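Local atomic coordinates of hydroxynitrile lyase (Passiflora edulis, PDB entry 5XZT), a protein that probably acts as a lyase that cleaves cyanohydrins into hydrogen cyanide and a carbonyl compound, working as a homodimer of stress-responsive A/B barrel domains. Residues I6-V11 / L101-N106; E43-T48 / A64-F69. One frame throughout, in Å; residues are numbered along the deposited sequence. Where two conformers were deposited one is given.

Contact 1 (I6-V11 / L101-N106)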
loop_
_atom_site.group_PDB
_atom_site.type_symbol
_atom_site.label_atom_id
_atom_site.label_comp_id
_atom_site.label_asym_id
_atom_site.label_seq_id
_atom_site.Cartn_x
_atom_site.Cartn_y
_atom_site.Cartn_z
ATOM N N ILE A 6 -15.613 4.428 0.743
ATOM C CA ILE A 6 -14.395 4.992 1.343
ATOM C C ILE A 6 -13.160 4.517 0.550
ATOM O O ILE A 6 -13.058 3.346 0.200
ATOM C CB ILE A 6 -14.314 4.643 2.839
ATOM C CG1 ILE A 6 -15.462 5.348 3.577
ATOM C CG2 ILE A 6 -12.986 5.073 3.446
ATOM C CD1 ILE A 6 -15.626 4.944 5.027
ATOM N N VAL A 7 -12.237 5.445 0.293
ATOM C CA VAL A 7 -11.131 5.234 -0.650
ATOM C C VAL A 7 -9.822 5.221 0.124
ATOM O O VAL A 7 -9.618 6.084 0.975
ATOM C CB VAL A 7 -11.112 6.361 -1.713
ATOM C CG1 VAL A 7 -9.886 6.272 -2.615
ATOM C CG2 VAL A 7 -12.381 6.306 -2.547
ATOM N N ARG A 8 -8.954 4.241 -0.150
ATOM C CA ARG A 8 -7.599 4.236 0.361
ATOM C C ARG A 8 -6.657 4.761 -0.722
ATOM O O ARG A 8 -6.824 4.449 -1.898
ATOM C CB ARG A 8 -7.165 2.821 0.755
ATOM C CG ARG A 8 -5.915 2.792 1.639
ATOM C CD ARG A 8 -6.282 3.029 3.100
ATOM N NE ARG A 8 -6.846 1.820 3.668
ATOM C CZ ARG A 8 -7.706 1.756 4.688
ATOM N NH1 ARG A 8 -8.134 2.845 5.322
ATOM N NH2 ARG A 8 -8.138 0.561 5.102
ATOM N N HIS A 9 -5.669 5.539 -0.298
ATOM C CA HIS A 9 -4.654 6.104 -1.166
ATOM C C HIS A 9 -3.346 5.602 -0.596
ATOM O O HIS A 9 -2.969 5.976 0.518
ATOM C CB HIS A 9 -4.755 7.630 -1.120
ATOM C CG HIS A 9 -3.654 8.360 -1.826
ATOM N ND1 HIS A 9 -3.688 8.637 -3.173
ATOM C CD2 HIS A 9 -2.537 8.953 -1.354
ATOM C CE1 HIS A 9 -2.623 9.343 -3.506
ATOM N NE2 HIS A 9 -1.907 9.549 -2.418
ATOM N N ILE A 10 -2.682 4.713 -1.329
ATOM C CA ILE A 10 -1.427 4.150 -0.879
ATOM C C ILE A 10 -0.322 4.481 -1.864
ATOM O O ILE A 10 -0.438 4.239 -3.057
ATOM C CB ILE A 10 -1.481 2.625 -0.605
ATOM C CG1 ILE A 10 -2.590 2.344 0.437
ATOM C CG2 ILE A 10 -0.102 2.155 -0.127
ATOM C CD1 ILE A 10 -2.523 0.965 1.071
ATOM N N VAL A 11 0.729 5.069 -1.312
ATOM C CA VAL A 11 1.930 5.472 -2.035
ATOM C C VAL A 11 3.115 4.622 -1.595
ATOM O O VAL A 11 3.370 4.458 -0.389
ATOM C CB VAL A 11 2.235 6.938 -1.744
ATOM C CG1 VAL A 11 3.537 7.378 -2.406
ATOM C CG2 VAL A 11 1.058 7.809 -2.160
ATOM N N LEU A 101 -1.670 3.705 -5.697
ATOM C CA LEU A 101 -2.973 3.147 -5.996
ATOM C C LEU A 101 -4.031 3.840 -5.158
ATOM O O LEU A 101 -3.787 4.209 -3.997
ATOM C CB LEU A 101 -3.024 1.624 -5.797
ATOM C CG LEU A 101 -2.596 0.792 -7.013
ATOM C CD1 LEU A 101 -1.084 0.805 -7.155
ATOM C CD2 LEU A 101 -3.106 -0.634 -6.889
ATOM N N ASN A 102 -5.188 4.022 -5.769
ATOM C CA ASN A 102 -6.365 4.594 -5.109
ATOM C C ASN A 102 -7.482 3.599 -5.308
ATOM O O ASN A 102 -7.751 3.218 -6.443
ATOM C CB ASN A 102 -6.744 5.907 -5.776
ATOM C CG ASN A 102 -5.746 6.991 -5.511
ATOM O OD1 ASN A 102 -5.652 7.476 -4.390
ATOM N ND2 ASN A 102 -5.000 7.386 -6.532
ATOM N N TYR A 103 -8.135 3.168 -4.230
ATOM C CA TYR A 103 -9.160 2.121 -4.367
ATOM C C TYR A 103 -10.225 2.181 -3.306
ATOM O O TYR A 103 -9.968 2.581 -2.159
ATOM C CB TYR A 103 -8.513 0.723 -4.371
ATOM C CG TYR A 103 -7.648 0.437 -3.171
ATOM C CD1 TYR A 103 -6.326 0.865 -3.144
ATOM C CD2 TYR A 103 -8.135 -0.277 -2.076
ATOM C CE1 TYR A 103 -5.514 0.608 -2.064
ATOM C CE2 TYR A 103 -7.314 -0.544 -0.973
ATOM C CZ TYR A 103 -6.005 -0.090 -0.992
ATOM O OH TYR A 103 -5.147 -0.326 0.046
ATOM N N ILE A 104 -11.426 1.760 -3.697
ATOM C CA ILE A 104 -12.499 1.551 -2.749
ATOM C C ILE A 104 -12.110 0.326 -1.924
ATOM O O ILE A 104 -11.721 -0.714 -2.475
ATOM C CB ILE A 104 -13.850 1.256 -3.433
ATOM C CG1 ILE A 104 -14.316 2.431 -4.293
ATOM C CG2 ILE A 104 -14.915 0.947 -2.392
ATOM C CD1 ILE A 104 -15.518 2.066 -5.144
ATOM N N ILE A 105 -12.247 0.459 -0.614
ATOM C CA ILE A 105 -11.860 -0.571 0.339
ATOM C C ILE A 105 -12.952 -1.641 0.354
ATOM O O ILE A 105 -14.104 -1.333 0.680
ATOM C CB ILE A 105 -11.649 0.077 1.734
ATOM C CG1 ILE A 105 -10.473 1.064 1.678
ATOM C CG2 ILE A 105 -11.394 -0.969 2.805
ATOM C CD1 ILE A 105 -10.550 2.180 2.703
ATOM N N ASN A 106 -12.605 -2.871 -0.052
ATOM C CA ASN A 106 -13.505 -4.036 0.028
ATOM C C ASN A 106 -13.009 -4.969 1.128
ATOM O O ASN A 106 -11.809 -5.105 1.317
ATOM C CB ASN A 106 -13.515 -4.847 -1.275
ATOM C CG ASN A 106 -13.826 -4.010 -2.497
ATOM O OD1 ASN A 106 -14.695 -3.136 -2.467
ATOM N ND2 ASN A 106 -13.124 -4.289 -3.594
HETATM O O HOH W 1 -15.200 1.130 1.163
#
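Arg8 and Tyr103 form a hydrogen-bonded pair between antiparallel strands, with the arginine's aliphatic root lying over the phenol. Arg8 CB sits 3.9 Å from the centroid of the Tyr103 ring in a CH-pi contact, offset toward the rim. Tyr103 takes the cramped first torsion between its backbone N and carbonyl carbon (chi1 55°), which swings the ring across toward strand 7-11; at the ring's edge Ile10 CD1 comes within 3.1 Å of Tyr103 OH. Beyond CB, Arg8 bends twice, and Ile105 CD1 rests over the centre of its guanidinium, 3.5 Å from Arg8 CZ. In the four-stranded antiparallel sheet of this dimeric alpha-beta barrel fold, strand 7-15 lies inside and 95-104 is outermost within the chain; the face bearing Arg8 and Tyr103 meets the second subunit, whose Glu66 takes a salt bridge from Arg8 NH2 and a hydrogen bond from Tyr103 OH. Replacing Arg8 with an alanine would probably leave that Glu66 without its salt bridge and Thr68 of the same chain without the NH1 donor. On the other face, His9 and Asn102 run side by side: His9 ND1 donates in its ring plane to Asn102 OD1 at 2.6 Å, which fixes the imidazole's rotation. A bound hexane-1,6-diol, probably from the crystallisation liquor, lies about 3 Å from the His9 side chain and may mark a pocket.

Contact 2 (E43-T48 / A64-F69)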
loop_
_atom_site.group_PDB
_atom_site.type_symbol
_atom_site.label_atom_id
_atom_site.label_comp_id
_atom_site.label_asym_id
_atom_site.label_seq_id
_atom_site.Cartn_x
_atom_site.Cartn_y
_atom_site.Cartn_z
ATOM N N GLU A 43 -6.510 9.233 8.686
ATOM C CA GLU A 43 -5.818 7.968 9.003
ATOM C C GLU A 43 -4.398 7.903 8.407
ATOM O O GLU A 43 -3.934 6.824 8.053
ATOM C CB GLU A 43 -6.651 6.738 8.532
ATOM C CG GLU A 43 -7.670 6.189 9.532
ATOM C CD GLU A 43 -8.340 4.913 9.034
ATOM O OE1 GLU A 43 -8.094 3.830 9.614
ATOM O OE2 GLU A 43 -9.107 4.984 8.046
ATOM N N TRP A 44 -3.712 9.041 8.278
ATOM C CA TRP A 44 -2.370 9.017 7.672
ATOM C C TRP A 44 -1.390 8.207 8.522
ATOM O O TRP A 44 -1.352 8.310 9.761
ATOM C CB TRP A 44 -1.844 10.435 7.377
ATOM C CG TRP A 44 -0.512 10.493 6.594
ATOM C CD1 TRP A 44 -0.330 10.406 5.234
ATOM C CD2 TRP A 44 0.783 10.687 7.154
ATOM N NE1 TRP A 44 1.015 10.533 4.922
ATOM C CE2 TRP A 44 1.714 10.710 6.084
ATOM C CE3 TRP A 44 1.250 10.871 8.454
ATOM C CZ2 TRP A 44 3.068 10.894 6.287
ATOM C CZ3 TRP A 44 2.593 11.049 8.655
ATOM C CH2 TRP A 44 3.494 11.075 7.568
ATOM N N LYS A 45 -0.645 7.342 7.846
ATOM C CA LYS A 45 0.404 6.559 8.469
ATOM C C LYS A 45 1.447 6.251 7.421
ATOM O O LYS A 45 1.173 6.325 6.222
ATOM C CB LYS A 45 -0.119 5.258 9.074
ATOM C CG LYS A 45 -0.821 4.319 8.112
ATOM C CD LYS A 45 -1.309 3.065 8.851
ATOM C CE LYS A 45 -2.568 3.303 9.680
ATOM N NZ LYS A 45 -3.690 3.995 8.975
ATOM N N TRP A 46 2.633 5.916 7.892
ATOM C CA TRP A 46 3.751 5.621 7.007
ATOM C C TRP A 46 4.781 4.740 7.697
ATOM O O TRP A 46 4.761 4.539 8.924
ATOM C CB TRP A 46 4.407 6.934 6.537
ATOM C CG TRP A 46 5.231 7.557 7.604
ATOM C CD1 TRP A 46 4.779 8.318 8.641
ATOM C CD2 TRP A 46 6.645 7.426 7.789
ATOM N NE1 TRP A 46 5.819 8.668 9.462
ATOM C CE2 TRP A 46 6.978 8.144 8.958
ATOM C CE3 TRP A 46 7.664 6.778 7.077
ATOM C CZ2 TRP A 46 8.286 8.226 9.439
ATOM C CZ3 TRP A 46 8.971 6.863 7.550
ATOM C CH2 TRP A 46 9.270 7.589 8.722
ATOM N N GLY A 47 5.701 4.218 6.895
ATOM C CA GLY A 47 6.861 3.558 7.439
ATOM C C GLY A 47 7.814 3.112 6.378
ATOM O O GLY A 47 7.564 3.314 5.180
ATOM N N THR A 48 8.884 2.473 6.833
ATOM C CA THR A 48 9.937 2.006 5.951
ATOM C C THR A 48 9.854 0.506 5.844
ATOM O O THR A 48 9.565 -0.192 6.824
ATOM C CB THR A 48 11.342 2.418 6.436
ATOM O OG1 THR A 48 11.476 2.120 7.823
ATOM C CG2 THR A 48 11.554 3.913 6.249
ATOM N N ALA A 64 6.387 3.437 2.487
ATOM C CA ALA A 64 4.956 3.353 2.201
ATOM C C ALA A 64 4.231 4.433 2.995
ATOM O O ALA A 64 4.640 4.770 4.111
ATOM C CB ALA A 64 4.406 1.980 2.564
ATOM N N TYR A 65 3.186 4.992 2.399
ATOM C CA TYR A 65 2.336 5.986 3.044
ATOM C C TYR A 65 0.880 5.669 2.723
ATOM O O TYR A 65 0.524 5.473 1.559
ATOM C CB TYR A 65 2.647 7.401 2.551
ATOM C CG TYR A 65 4.098 7.699 2.338
ATOM C CD1 TYR A 65 4.745 7.247 1.197
ATOM C CD2 TYR A 65 4.840 8.419 3.273
ATOM C CE1 TYR A 65 6.075 7.493 0.984
ATOM C CE2 TYR A 65 6.182 8.680 3.066
ATOM C CZ TYR A 65 6.797 8.220 1.911
ATOM O OH TYR A 65 8.135 8.457 1.669
ATOM N N GLU A 66 0.037 5.651 3.745
ATOM C CA GLU A 66 -1.367 5.372 3.551
ATOM C C GLU A 66 -2.207 6.529 4.047
ATOM O O GLU A 66 -1.899 7.109 5.083
ATOM C CB GLU A 66 -1.774 4.157 4.350
ATOM C CG GLU A 66 -1.031 2.887 4.017
ATOM C CD GLU A 66 -1.639 1.708 4.757
ATOM O OE1 GLU A 66 -2.906 1.586 4.743
ATOM O OE2 GLU A 66 -0.884 0.962 5.419
ATOM N N SER A 67 -3.270 6.822 3.322
ATOM C CA SER A 67 -4.303 7.758 3.784
ATOM C C SER A 67 -5.682 7.322 3.312
ATOM O O SER A 67 -5.822 6.504 2.391
ATOM C CB SER A 67 -3.987 9.176 3.338
ATOM O OG SER A 67 -3.641 9.216 1.981
ATOM N N THR A 68 -6.697 7.854 3.987
ATOM C CA THR A 68 -8.075 7.459 3.759
ATOM C C THR A 68 -8.888 8.712 3.442
ATOM O O THR A 68 -8.702 9.744 4.096
ATOM C CB THR A 68 -8.620 6.732 5.004
ATOM O OG1 THR A 68 -7.806 5.585 5.243
ATOM C CG2 THR A 68 -10.059 6.289 4.803
ATOM N N PHE A 69 -9.741 8.616 2.420
ATOM C CA PHE A 69 -10.650 9.669 2.017
ATOM C C PHE A 69 -12.056 9.093 2.000
ATOM O O PHE A 69 -12.266 7.945 1.583
ATOM C CB PHE A 69 -10.250 10.229 0.655
ATOM C CG PHE A 69 -8.899 10.871 0.662
ATOM C CD1 PHE A 69 -7.750 10.098 0.515
ATOM C CD2 PHE A 69 -8.766 12.243 0.860
ATOM C CE1 PHE A 69 -6.493 10.680 0.556
ATOM C CE2 PHE A 69 -7.512 12.834 0.888
ATOM C CZ PHE A 69 -6.377 12.056 0.732
HETATM O O HOH W 2 -5.030 5.381 5.759
HETATM O O HOH W 3 -4.721 2.816 6.541
#
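Lys45 and Glu66 form a hydrogen-bonded antiparallel pair at the middle of the contact, Glu66 N giving a nearly straight bond to Lys45 O (2.8 Å, 172° at the hydrogen) and Lys45 N returning one to Glu66 O. Gly47 and Ala64 repeat the pattern, and between the two pairs Trp46 CA approaches Ala64 O in a CA-H...O contact.

Apolar packing gathers on the face of Trp46 and Tyr65. Trp46 CB lies 3.6 Å from Tyr65 CD2, while the indole itself leads away from the 64-69 strand. The edge of the Tyr65 ring receives Trp44 CZ2, and Trp46 CB also sits over one face of the Trp44 indole, offset toward its rim. Helix 21-33 covers this side through Ile28 and Tyr31 in this alpha-beta barrel.

Polar contacts occupy the other face. Lys45 starts between its backbone N and carbonyl carbon (chi1 58°) and then curls at its last two torsions, which brings NZ back to Glu43 O at 3.0 Å; its CG packs on Glu66 CB. A water accepts from Lys45 NZ and donates to Glu66 OE1 at 2.8 Å. A second water spans Glu43 O and Thr68 OG1, whose hydroxyl is also hydrogen-bonded to Arg8 of its own chain.

The Glu66 carboxylate is held by Arg8 and Tyr103 of the second subunit, which would probably favour its ionised form; the Lys45 ammonium, reached through a water, would probably add to this. Trp44 NE1, by contrast, is buried without any polar partner, so this indole appears to be held by packing alone.

Overall arrangement
Both contacts are buried and belong to one antiparallel sheet, but contact 2 is centred about 6 Å from the centre of the chain and contact 1 about 12 Å. Contact 1 joins strand 7-15 to 95-104 and contact 2 joins 63-69 to 44-48; 95-104 and 44-48 are outermost within the chain, and both make backbone bonds to the second subunit. The inner strands are neighbours, with hydrogen bonds from Val7 N to Phe69 O and from Arg8 NH1 to Thr68 OG1. Contact 2 has an aromatic helix-facing side, whereas contact 1 sets a histidine-asparagine bond there. On the dimer face, contact 1 supplies Arg8 and Tyr103 to Glu66 in contact 2 of the second subunit.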